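Local structure of caspase-1 subunit p19/18 (Spodoptera frugiperda, 1M72) at residues F193-T198 and A244-Q249; M205-E210 and C229-L234; T52-D57 and A104-G109; A35-H40 and D59-V64. The protein probably acts as a cysteine endopeptidase in the caspase cascade that carries out apoptosis in this insect. All coordinates share one frame; numbering follows the deposited sequence.

Contact 1. Residues F193-T198 and A244-Q249; sequences FSWRNT and AMMHQQ
The thioether end of M246 lies over a face of the F193 ring. Its CE is 4.2 Å from the ring centroid and 15° off the ring normal, a CH-pi contact. SD stands more obliquely, 5.0 Å from the same centroid, so the pair is also a Met-aromatic contact. Bends at both chi2 and chi3 (-77°) fold the M246 chain back and carry CE to the ring. The same methyl also touches the indole of W195, with CE 4.0 Å from CH2. W195 CH2 comes within 3.1 Å of M246 O, which approaches obliquely to the ring and is hydrogen-bonded to S238 OG. The bound peptide pairs with W195 and R196 as an antiparallel beta ladder, and an acidic side chain of the peptide is salt-bridged to R196. Apolar parts of the bound peptide pack on F193, W195 and M246, consistent with a wall of the caspase substrate cleft. Q249 CB comes obliquely to W195 CZ2, at 3.9 Å, near NE1. The Q249 chain then turns away at chi2. Its amide NE2 bonds H247 O at 2.8 Å in a nearly straight line, 176° at the hydrogen. The donor sits above the carbonyl plane of H247, while the acceptor lies in the Q249 amide plane.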
loop_
_atom_site.group_PDB
_atom_site.type_symbol
_atom_site.label_atom_id
_atom_site.label_comp_id
_atom_site.label_asym_id
_atom_site.label_seq_id
_atom_site.Cartn_x
_atom_site.Cartn_y
_atom_site.Cartn_z
ATOM N N PHE C 193 0.417 4.112 16.796
ATOM C CA PHE C 193 -0.298 5.336 17.159
ATOM C C PHE C 193 -0.187 6.287 15.956
ATOM O O PHE C 193 0.713 6.148 15.097
ATOM C CB PHE C 193 0.368 6.065 18.328
ATOM C CG PHE C 193 0.068 5.496 19.668
ATOM C CD1 PHE C 193 1.092 4.934 20.436
ATOM C CD2 PHE C 193 -1.220 5.582 20.201
ATOM C CE1 PHE C 193 0.858 4.459 21.742
ATOM C CE2 PHE C 193 -1.493 5.115 21.506
ATOM C CZ PHE C 193 -0.437 4.547 22.290
ATOM N N SER C 194 -1.082 7.275 15.936
ATOM C CA SER C 194 -1.108 8.294 14.891
ATOM C C SER C 194 -1.162 9.614 15.646
ATOM O O SER C 194 -1.964 9.758 16.563
ATOM C CB SER C 194 -2.354 8.122 14.046
ATOM O OG SER C 194 -2.266 8.921 12.919
ATOM N N TRP C 195 -0.321 10.570 15.265
ATOM C CA TRP C 195 -0.280 11.831 15.992
ATOM C C TRP C 195 -1.065 13.006 15.430
ATOM O O TRP C 195 -1.121 13.225 14.210
ATOM C CB TRP C 195 1.159 12.258 16.208
ATOM C CG TRP C 195 1.900 11.350 17.113
ATOM C CD1 TRP C 195 2.585 10.223 16.753
ATOM C CD2 TRP C 195 2.134 11.529 18.520
ATOM N NE1 TRP C 195 3.240 9.701 17.838
ATOM C CE2 TRP C 195 2.984 10.474 18.939
ATOM C CE3 TRP C 195 1.719 12.482 19.468
ATOM C CZ2 TRP C 195 3.427 10.336 20.263
ATOM C CZ3 TRP C 195 2.158 12.345 20.796
ATOM C CH2 TRP C 195 3.007 11.270 21.172
ATOM N N ARG C 196 -1.646 13.749 16.367
ATOM C CA ARG C 196 -2.476 14.931 16.129
ATOM C C ARG C 196 -2.056 16.113 17.032
ATOM O O ARG C 196 -1.865 15.960 18.241
ATOM C CB ARG C 196 -3.954 14.570 16.414
ATOM C CG ARG C 196 -5.005 15.747 16.357
ATOM C CD ARG C 196 -6.462 15.184 16.469
ATOM N NE ARG C 196 -6.486 14.104 17.454
ATOM C CZ ARG C 196 -6.494 14.286 18.768
ATOM N NH1 ARG C 196 -6.519 15.528 19.267
ATOM N NH2 ARG C 196 -6.382 13.227 19.588
ATOM N N ASN C 197 -1.886 17.297 16.465
ATOM C CA ASN C 197 -1.577 18.450 17.307
ATOM C C ASN C 197 -2.913 19.175 17.516
ATOM O O ASN C 197 -3.648 19.417 16.552
ATOM C CB ASN C 197 -0.593 19.389 16.643
ATOM C CG ASN C 197 -0.420 20.701 17.445
ATOM O OD1 ASN C 197 -1.154 21.688 17.235
ATOM N ND2 ASN C 197 0.528 20.689 18.398
ATOM N N THR C 198 -3.217 19.548 18.758
ATOM C CA THR C 198 -4.508 20.202 19.040
ATOM C C THR C 198 -4.676 21.560 18.399
ATOM O O THR C 198 -5.790 22.055 18.328
ATOM C CB THR C 198 -4.781 20.386 20.557
ATOM O OG1 THR C 198 -3.679 21.097 21.152
ATOM C CG2 THR C 198 -4.992 19.004 21.250
ATOM N N ALA C 244 7.446 10.469 29.185
ATOM C CA ALA C 244 8.634 10.078 28.468
ATOM C C ALA C 244 8.384 9.063 27.374
ATOM O O ALA C 244 8.908 9.206 26.287
ATOM C CB ALA C 244 9.691 9.550 29.432
ATOM N N MET C 245 7.591 8.038 27.642
ATOM C CA MET C 245 7.397 7.033 26.612
ATOM C C MET C 245 6.717 7.583 25.331
ATOM O O MET C 245 6.960 7.049 24.242
ATOM C CB MET C 245 6.631 5.812 27.181
ATOM C CG MET C 245 5.112 5.875 27.042
ATOM S SD MET C 245 4.120 4.363 27.481
ATOM C CE MET C 245 4.811 3.096 26.407
ATOM N N MET C 246 5.881 8.621 25.458
ATOM C CA MET C 246 5.193 9.237 24.308
ATOM C C MET C 246 6.016 10.395 23.695
ATOM O O MET C 246 5.645 10.996 22.693
ATOM C CB MET C 246 3.855 9.819 24.745
ATOM C CG MET C 246 2.915 8.833 25.419
ATOM S SD MET C 246 2.581 7.451 24.344
ATOM C CE MET C 246 1.334 8.247 23.168
ATOM N N HIS C 247 7.150 10.687 24.303
ATOM C CA HIS C 247 7.951 11.800 23.881
ATOM C C HIS C 247 8.987 11.531 22.783
ATOM O O HIS C 247 9.654 10.521 22.798
ATOM C CB HIS C 247 8.614 12.400 25.128
ATOM C CG HIS C 247 9.244 13.732 24.885
ATOM N ND1 HIS C 247 8.535 14.810 24.395
ATOM C CD2 HIS C 247 10.528 14.150 25.030
ATOM C CE1 HIS C 247 9.360 15.832 24.250
ATOM N NE2 HIS C 247 10.572 15.457 24.629
ATOM N N GLN C 248 9.110 12.478 21.850
ATOM C CA GLN C 248 10.040 12.402 20.724
ATOM C C GLN C 248 9.779 11.206 19.851
ATOM O O GLN C 248 10.710 10.567 19.383
ATOM C CB GLN C 248 11.489 12.342 21.225
ATOM C CG GLN C 248 11.865 13.519 22.142
ATOM C CD GLN C 248 13.323 13.482 22.547
ATOM O OE1 GLN C 248 13.679 13.948 23.617
ATOM N NE2 GLN C 248 14.178 12.922 21.683
ATOM N N GLN C 249 8.509 10.894 19.635
ATOM C CA GLN C 249 8.180 9.749 18.803
ATOM C C GLN C 249 7.992 10.202 17.350
ATOM O O GLN C 249 7.757 11.390 17.077
ATOM C CB GLN C 249 6.945 9.036 19.363
ATOM C CG GLN C 249 7.125 8.645 20.841
ATOM C CD GLN C 249 8.190 7.582 21.014
ATOM O OE1 GLN C 249 8.035 6.479 20.511
ATOM N NE2 GLN C 249 9.287 7.917 21.705
#

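Contact 2. Residues M205-E210 and C229-L234; sequences MQALCE and CQKVAL
A207 and K231 bring their CA atoms closest, 6.1 Å apart, where segments 205-210 and 229-234 meet on two neighbouring helices of the caspase domain, 203-215 and 221-235. The short segments run roughly antiparallel, with 143° between their directions and 8.9 Å between their axes. A207 CB points at the other helix and is small enough to sit against two side chains. It touches V232 CG2 at 3.7 Å and the aliphatic start of K231 at CG, 3.8 Å. V232 presents the CG2 branch because its CG1 is anti to the backbone N (chi1 170°).

K231 lays its first carbons along A207 and then curls, with bends at chi2, chi3 and chi4. The curl brings NZ back to the 203-215 helix. There E210, extended beyond CG, crosses the lysine chain at about a right angle. E211 of the same helix forms a salt bridge with K231 NZ, so the ammonium has two carboxylate partners. Their charges probably stabilise its protonated form.

Further out, V228 also packs on A207, and P253 packs on V232. On the far side of helix 203-215, M205 and C209 rest on helix 54-67. L234 and A233 of helix 221-235 pack on Y174 and P177 of the second subunit. At the more exposed edge of the contact, K231 NZ reaches E210 OE1 at 3.2 Å, a salt bridge whose hydrogen bond is weak.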
loop_
_atom_site.group_PDB
_atom_site.type_symbol
_atom_site.label_atom_id
_atom_site.label_comp_id
_atom_site.label_asym_id
_atom_site.label_seq_id
_atom_site.Cartn_x
_atom_site.Cartn_y
_atom_site.Cartn_z
ATOM N N MET C 205 -2.715 14.844 7.960
ATOM C CA MET C 205 -3.524 15.832 7.274
ATOM C C MET C 205 -2.771 17.161 7.022
ATOM O O MET C 205 -2.996 17.804 6.002
ATOM C CB MET C 205 -4.823 16.066 8.032
ATOM C CG MET C 205 -5.787 14.930 7.902
ATOM S SD MET C 205 -6.441 14.717 6.181
ATOM C CE MET C 205 -6.831 13.042 6.181
ATOM N N GLN C 206 -1.871 17.564 7.917
ATOM C CA GLN C 206 -1.105 18.792 7.663
ATOM C C GLN C 206 -0.238 18.579 6.420
ATOM O O GLN C 206 -0.146 19.444 5.525
ATOM C CB GLN C 206 -0.153 19.132 8.816
ATOM C CG GLN C 206 -0.789 19.654 10.072
ATOM C CD GLN C 206 0.259 19.900 11.151
ATOM O OE1 GLN C 206 1.166 20.705 10.963
ATOM N NE2 GLN C 206 0.140 19.195 12.285
ATOM N N ALA C 207 0.428 17.435 6.384
ATOM C CA ALA C 207 1.301 17.147 5.265
ATOM C C ALA C 207 0.494 16.875 3.986
ATOM O O ALA C 207 0.864 17.321 2.912
ATOM C CB ALA C 207 2.232 15.942 5.613
ATOM N N LEU C 208 -0.609 16.152 4.093
ATOM C CA LEU C 208 -1.413 15.856 2.917
ATOM C C LEU C 208 -1.934 17.159 2.248
ATOM O O LEU C 208 -1.781 17.343 1.052
ATOM C CB LEU C 208 -2.592 14.959 3.314
ATOM C CG LEU C 208 -3.583 14.632 2.177
ATOM C CD1 LEU C 208 -2.844 13.872 1.048
ATOM C CD2 LEU C 208 -4.797 13.825 2.708
ATOM N N CYS C 209 -2.526 18.053 3.045
ATOM C CA CYS C 209 -3.073 19.309 2.562
ATOM C C CYS C 209 -2.004 20.221 1.961
ATOM O O CYS C 209 -2.241 20.862 0.908
ATOM C CB CYS C 209 -3.841 20.011 3.684
ATOM S SG CYS C 209 -5.385 19.128 4.074
ATOM N N GLU C 210 -0.836 20.264 2.597
ATOM C CA GLU C 210 0.267 21.067 2.078
ATOM C C GLU C 210 0.756 20.546 0.714
ATOM O O GLU C 210 0.979 21.327 -0.208
ATOM C CB GLU C 210 1.449 21.108 3.073
ATOM C CG GLU C 210 2.636 21.955 2.590
ATOM C CD GLU C 210 3.696 22.235 3.688
ATOM O OE1 GLU C 210 4.294 21.274 4.236
ATOM O OE2 GLU C 210 3.947 23.428 4.003
ATOM N N CYS C 229 4.650 11.274 2.789
ATOM C CA CYS C 229 5.301 10.374 3.757
ATOM C C CYS C 229 6.624 10.952 4.263
ATOM O O CYS C 229 6.992 10.843 5.448
ATOM C CB CYS C 229 5.554 8.983 3.137
ATOM S SG CYS C 229 4.041 7.983 2.910
ATOM N N GLN C 230 7.332 11.588 3.346
ATOM C CA GLN C 230 8.593 12.220 3.666
ATOM C C GLN C 230 8.364 13.345 4.651
ATOM O O GLN C 230 9.034 13.463 5.674
ATOM C CB GLN C 230 9.255 12.749 2.388
ATOM C CG GLN C 230 10.655 13.216 2.637
ATOM C CD GLN C 230 11.360 13.744 1.402
ATOM O OE1 GLN C 230 11.606 13.006 0.402
ATOM N NE2 GLN C 230 11.716 15.034 1.459
ATOM N N LYS C 231 7.391 14.172 4.354
ATOM C CA LYS C 231 7.100 15.273 5.227
ATOM C C LYS C 231 6.764 14.740 6.638
ATOM O O LYS C 231 7.377 15.176 7.641
ATOM C CB LYS C 231 5.949 16.072 4.624
ATOM C CG LYS C 231 5.707 17.417 5.231
ATOM C CD LYS C 231 6.356 18.541 4.401
ATOM C CE LYS C 231 5.873 18.515 2.930
ATOM N NZ LYS C 231 4.395 18.384 2.858
ATOM N N VAL C 232 5.797 13.816 6.724
ATOM C CA VAL C 232 5.398 13.237 8.018
ATOM C C VAL C 232 6.603 12.585 8.724
ATOM O O VAL C 232 6.779 12.723 9.920
ATOM C CB VAL C 232 4.275 12.124 7.862
ATOM C CG1 VAL C 232 4.070 11.381 9.209
ATOM C CG2 VAL C 232 2.926 12.759 7.377
ATOM N N ALA C 233 7.446 11.905 7.960
ATOM C CA ALA C 233 8.589 11.195 8.523
ATOM C C ALA C 233 9.693 12.065 9.013
ATOM O O ALA C 233 10.402 11.668 9.950
ATOM C CB ALA C 233 9.202 10.188 7.471
ATOM N N LEU C 234 9.904 13.199 8.325
ATOM C CA LEU C 234 10.996 14.115 8.687
ATOM C C LEU C 234 10.667 15.345 9.504
ATOM O O LEU C 234 11.389 15.661 10.447
ATOM C CB LEU C 234 11.738 14.590 7.440
ATOM C CG LEU C 234 12.280 13.522 6.496
ATOM C CD1 LEU C 234 12.922 14.222 5.302
ATOM C CD2 LEU C 234 13.277 12.641 7.205
#

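Contact 3. Residues T52-D57 and A104-G109; sequences TGTNVD and AVLTHG
T54 turns its hydroxyl onto L106: OG1 is anti to the backbone N (chi1 -170°), while CG2 takes the place between N and the carbonyl carbon. L106 has chi1 -42° and is extended at chi2, which together bring CD1 against the first turn of the helix. T54 OG1 then lies 3.4 Å from L106 CB and 3.7 Å from L106 CD1. The two side chains slant across each other. The hydroxyl oxygen thus rests on hydrocarbon of L106, and a weak hydrogen bond links it to R51 NH1. L106 CD1 also approaches the helix backbone, 3.9 Å from T54 O. One turn on, D57 CB meets L106 CD1 at 4.0 Å. The carboxylate of D57 serves another partner, with OD2 hydrogen-bonded to S202.

This is the first turn of helix 54-67 packed on the C-terminal end of strand 98-106 in the central sheet of the caspase fold. G53 is the N-cap residue of the helix. Its positive phi (108°) would press a side chain against the carbonyl O of T52. M205 of helix 203-215 covers D57 and L106 together. Just beyond the strand, the chain reaches H108, an active-site residue by similarity to other caspases, whose ND1 makes a weak hydrogen bond to the backbone of the bound peptide.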
loop_
_atom_site.group_PDB
_atom_site.type_symbol
_atom_site.label_atom_id
_atom_site.label_comp_id
_atom_site.label_asym_id
_atom_site.label_seq_id
_atom_site.Cartn_x
_atom_site.Cartn_y
_atom_site.Cartn_z
ATOM N N THR C 52 -9.533 17.377 19.809
ATOM C CA THR C 52 -9.291 18.794 19.544
ATOM C C THR C 52 -8.231 18.905 18.442
ATOM O O THR C 52 -7.210 18.202 18.480
ATOM C CB THR C 52 -8.825 19.552 20.820
ATOM O OG1 THR C 52 -9.646 19.180 21.945
ATOM C CG2 THR C 52 -8.934 21.067 20.586
ATOM N N GLY C 53 -8.514 19.749 17.447
ATOM C CA GLY C 53 -7.615 19.908 16.306
ATOM C C GLY C 53 -8.122 19.288 14.987
ATOM O O GLY C 53 -7.712 19.705 13.891
ATOM N N THR C 54 -9.011 18.295 15.092
ATOM C CA THR C 54 -9.561 17.615 13.911
ATOM C C THR C 54 -10.359 18.582 13.026
ATOM O O THR C 54 -10.459 18.354 11.835
ATOM C CB THR C 54 -10.466 16.383 14.325
ATOM O OG1 THR C 54 -10.784 15.611 13.171
ATOM C CG2 THR C 54 -11.754 16.821 14.967
ATOM N N ASN C 55 -10.910 19.656 13.604
ATOM C CA ASN C 55 -11.667 20.616 12.810
ATOM C C ASN C 55 -10.698 21.414 11.932
ATOM O O ASN C 55 -11.066 21.894 10.848
ATOM C CB ASN C 55 -12.529 21.551 13.695
ATOM C CG ASN C 55 -13.727 20.822 14.336
ATOM O OD1 ASN C 55 -14.458 21.396 15.153
ATOM N ND2 ASN C 55 -13.923 19.566 13.976
ATOM N N VAL C 56 -9.462 21.570 12.392
ATOM C CA VAL C 56 -8.479 22.235 11.565
ATOM C C VAL C 56 -8.214 21.287 10.339
ATOM O O VAL C 56 -8.161 21.768 9.182
ATOM C CB VAL C 56 -7.170 22.484 12.359
ATOM C CG1 VAL C 56 -6.069 23.016 11.421
ATOM C CG2 VAL C 56 -7.421 23.508 13.477
ATOM N N ASP C 57 -8.086 19.963 10.567
ATOM C CA ASP C 57 -7.854 19.020 9.456
ATOM C C ASP C 57 -9.030 19.054 8.482
ATOM O O ASP C 57 -8.860 19.155 7.271
ATOM C CB ASP C 57 -7.713 17.562 9.928
ATOM C CG ASP C 57 -6.393 17.281 10.604
ATOM O OD1 ASP C 57 -5.495 18.160 10.621
ATOM O OD2 ASP C 57 -6.257 16.157 11.125
ATOM N N ALA C 104 -12.795 10.462 3.289
ATOM C CA ALA C 104 -11.798 10.707 4.340
ATOM C C ALA C 104 -12.429 10.452 5.733
ATOM O O ALA C 104 -13.606 10.740 5.970
ATOM C CB ALA C 104 -11.253 12.168 4.259
ATOM N N VAL C 105 -11.658 9.909 6.653
ATOM C CA VAL C 105 -12.179 9.664 7.977
ATOM C C VAL C 105 -11.149 10.165 8.960
ATOM O O VAL C 105 -9.985 9.815 8.865
ATOM C CB VAL C 105 -12.468 8.153 8.202
ATOM C CG1 VAL C 105 -13.033 7.911 9.624
ATOM C CG2 VAL C 105 -13.469 7.669 7.191
ATOM N N LEU C 106 -11.588 11.012 9.889
ATOM C CA LEU C 106 -10.725 11.629 10.913
ATOM C C LEU C 106 -11.347 11.192 12.256
ATOM O O LEU C 106 -12.429 11.691 12.650
ATOM C CB LEU C 106 -10.781 13.154 10.776
ATOM C CG LEU C 106 -10.745 13.751 9.358
ATOM C CD1 LEU C 106 -10.976 15.275 9.455
ATOM C CD2 LEU C 106 -9.414 13.486 8.708
ATOM N N THR C 107 -10.676 10.274 12.960
ATOM C CA THR C 107 -11.269 9.717 14.188
ATOM C C THR C 107 -10.299 8.896 15.056
ATOM O O THR C 107 -9.092 8.907 14.821
ATOM C CB THR C 107 -12.498 8.838 13.781
ATOM O OG1 THR C 107 -13.237 8.472 14.944
ATOM C CG2 THR C 107 -12.059 7.559 13.042
ATOM N N HIS C 108 -10.815 8.232 16.094
ATOM C CA HIS C 108 -9.974 7.358 16.945
ATOM C C HIS C 108 -9.991 5.933 16.330
ATOM O O HIS C 108 -10.986 5.513 15.736
ATOM C CB HIS C 108 -10.525 7.221 18.369
ATOM C CG HIS C 108 -10.239 8.386 19.264
ATOM N ND1 HIS C 108 -8.958 8.755 19.622
ATOM C CD2 HIS C 108 -11.074 9.245 19.899
ATOM C CE1 HIS C 108 -9.019 9.791 20.440
ATOM N NE2 HIS C 108 -10.291 10.107 20.626
ATOM N N GLY C 109 -8.899 5.201 16.512
ATOM C CA GLY C 109 -8.813 3.847 16.005
ATOM C C GLY C 109 -7.906 2.904 16.795
ATOM O O GLY C 109 -7.139 3.299 17.696
#

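Contact 4. Residues A35-H40 and D59-V64; sequences AIIFNH and DNLSKV
I37 touches L61 and S62 from the middle of strand 31-39. The segment starts two residues earlier at A35, which is bound through its backbone to strand 70-76, while I36 pairs with strand 98-106 on the other side. The I36 side chain faces away from helix 54-67.

I37 then points at helix 54-67 and makes the whole contact through one methyl. Its CA lies 7.9 Å from the CA of S62, the closest such pair of the two segments. CG1 is anti to the carbonyl carbon (chi1 -60°), and chi2 of 171° holds the chain straight out. CD1 therefore stands as a tip against the helix surface. It meets L61 CD2 at 4.0 Å. It also meets the helix backbone, 3.9 Å from S62 N, and lies 4.1 Å from S62 CB. The methyl rests against the L61 branch and the backbone of S62 together. L61 points at the strand from CB on, and with CG anti to N its CD2 branch reaches I37 CD1. L61 also packs on A104 of the neighbouring strand, and V72 of strand 70-76 lies against both I37 and S62.

F38 turns back to the opposite side, where it and I36 meet side chains of helix 80-92. N39 points toward helix 54-67 again. The strand and helix belong to the beta-alpha-beta unit 31-39, 54-67, 70-76, whose helix covers one face of the parallel part of the caspase sheet.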
loop_
_atom_site.group_PDB
_atom_site.type_symbol
_atom_site.label_atom_id
_atom_site.label_comp_id
_atom_site.label_asym_id
_atom_site.label_seq_id
_atom_site.Cartn_x
_atom_site.Cartn_y
_atom_site.Cartn_z
ATOM N N ALA C 35 -16.348 14.103 -2.543
ATOM C CA ALA C 35 -15.332 13.968 -1.500
ATOM C C ALA C 35 -16.135 13.982 -0.181
ATOM O O ALA C 35 -16.711 15.005 0.209
ATOM C CB ALA C 35 -14.356 15.137 -1.536
ATOM N N ILE C 36 -16.202 12.844 0.497
ATOM C CA ILE C 36 -16.951 12.773 1.754
ATOM C C ILE C 36 -15.981 12.781 2.931
ATOM O O ILE C 36 -15.101 11.942 3.006
ATOM C CB ILE C 36 -17.738 11.463 1.928
ATOM C CG1 ILE C 36 -18.583 11.145 0.724
ATOM C CG2 ILE C 36 -18.602 11.573 3.159
ATOM C CD1 ILE C 36 -19.277 9.790 0.921
ATOM N N ILE C 37 -16.169 13.708 3.854
ATOM C CA ILE C 37 -15.307 13.753 5.021
ATOM C C ILE C 37 -16.096 13.401 6.296
ATOM O O ILE C 37 -17.092 14.042 6.631
ATOM C CB ILE C 37 -14.660 15.153 5.153
ATOM C CG1 ILE C 37 -13.818 15.450 3.893
ATOM C CG2 ILE C 37 -13.797 15.210 6.408
ATOM C CD1 ILE C 37 -13.268 16.924 3.776
ATOM N N PHE C 38 -15.697 12.351 6.980
ATOM C CA PHE C 38 -16.364 12.022 8.231
ATOM C C PHE C 38 -15.409 12.484 9.282
ATOM O O PHE C 38 -14.403 11.850 9.553
ATOM C CB PHE C 38 -16.619 10.526 8.375
ATOM C CG PHE C 38 -17.543 9.997 7.342
ATOM C CD1 PHE C 38 -17.042 9.495 6.141
ATOM C CD2 PHE C 38 -18.920 10.016 7.551
ATOM C CE1 PHE C 38 -17.894 9.008 5.148
ATOM C CE2 PHE C 38 -19.803 9.534 6.574
ATOM C CZ PHE C 38 -19.291 9.020 5.353
ATOM N N ASN C 39 -15.754 13.612 9.875
ATOM C CA ASN C 39 -14.944 14.262 10.910
ATOM C C ASN C 39 -15.547 13.998 12.276
ATOM O O ASN C 39 -16.719 14.360 12.517
ATOM C CB ASN C 39 -14.919 15.756 10.626
ATOM C CG ASN C 39 -14.027 16.482 11.547
ATOM O OD1 ASN C 39 -14.357 17.557 12.010
ATOM N ND2 ASN C 39 -12.883 15.899 11.834
ATOM N N HIS C 40 -14.746 13.398 13.164
ATOM C CA HIS C 40 -15.218 13.029 14.505
ATOM C C HIS C 40 -14.478 13.723 15.589
ATOM O O HIS C 40 -13.316 13.420 15.804
ATOM C CB HIS C 40 -15.065 11.534 14.747
ATOM C CG HIS C 40 -15.973 10.707 13.910
ATOM N ND1 HIS C 40 -17.290 10.477 14.252
ATOM C CD2 HIS C 40 -15.788 10.138 12.695
ATOM C CE1 HIS C 40 -17.879 9.803 13.282
ATOM N NE2 HIS C 40 -16.992 9.585 12.327
ATOM N N ASP C 59 -11.311 21.409 7.914
ATOM C CA ASP C 59 -11.402 22.659 7.164
ATOM C C ASP C 59 -10.363 22.717 6.072
ATOM O O ASP C 59 -10.632 23.078 4.932
ATOM C CB ASP C 59 -11.168 23.865 8.081
ATOM C CG ASP C 59 -12.347 24.139 9.001
ATOM O OD1 ASP C 59 -13.466 23.663 8.705
ATOM O OD2 ASP C 59 -12.151 24.852 10.014
ATOM N N ASN C 60 -9.152 22.401 6.468
ATOM C CA ASN C 60 -8.013 22.386 5.572
ATOM C C ASN C 60 -8.224 21.397 4.387
ATOM O O ASN C 60 -8.000 21.738 3.244
ATOM C CB ASN C 60 -6.820 21.980 6.436
ATOM C CG ASN C 60 -5.484 22.206 5.784
ATOM O OD1 ASN C 60 -5.371 22.780 4.675
ATOM N ND2 ASN C 60 -4.425 21.755 6.484
ATOM N N LEU C 61 -8.681 20.178 4.659
ATOM C CA LEU C 61 -8.840 19.198 3.580
ATOM C C LEU C 61 -9.998 19.614 2.657
ATOM O O LEU C 61 -9.927 19.518 1.441
ATOM C CB LEU C 61 -9.069 17.790 4.170
ATOM C CG LEU C 61 -9.222 16.680 3.125
ATOM C CD1 LEU C 61 -7.939 16.537 2.279
ATOM C CD2 LEU C 61 -9.550 15.387 3.811
ATOM N N SER C 62 -11.067 20.070 3.271
ATOM C CA SER C 62 -12.223 20.537 2.540
ATOM C C SER C 62 -11.810 21.671 1.587
ATOM O O SER C 62 -12.190 21.687 0.424
ATOM C CB SER C 62 -13.273 21.051 3.536
ATOM O OG SER C 62 -14.316 21.731 2.862
ATOM N N LYS C 63 -11.022 22.620 2.086
ATOM C CA LYS C 63 -10.607 23.727 1.252
ATOM C C LYS C 63 -9.739 23.311 0.056
ATOM O O LYS C 63 -9.952 23.770 -1.080
ATOM C CB LYS C 63 -9.859 24.768 2.085
ATOM C CG LYS C 63 -9.182 25.845 1.242
ATOM C CD LYS C 63 -8.798 27.109 2.062
ATOM C CE LYS C 63 -8.136 28.186 1.146
ATOM N NZ LYS C 63 -7.902 29.495 1.837
ATOM N N VAL C 64 -8.753 22.458 0.293
ATOM C CA VAL C 64 -7.929 22.069 -0.824
ATOM C C VAL C 64 -8.682 21.172 -1.823
ATOM O O VAL C 64 -8.517 21.320 -3.032
ATOM C CB VAL C 64 -6.609 21.421 -0.364
ATOM C CG1 VAL C 64 -6.861 19.979 0.171
ATOM C CG2 VAL C 64 -5.619 21.443 -1.532
#

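In the fold
From the N terminus, strand 31-39 opens contact 4 and helix 54-67 closes it. Contact 3 starts at the front of that helix, before contact 4 has closed, and ends on strand 98-106. The two contacts therefore cross along the chain, and their strands, 31-39 and 98-106, are neighbours in the central sheet. Contact 1 opens much later, at strand 195-197. Within its loop lies contact 2, which joins helices 203-215 and 221-235, before 244-249 closes contact 1. Helix 203-215 packs on helix 54-67 and so links contact 2 to the earlier pair. A hydrogen bond from R196 NH1 to T52 O joins contact 1 to contact 3.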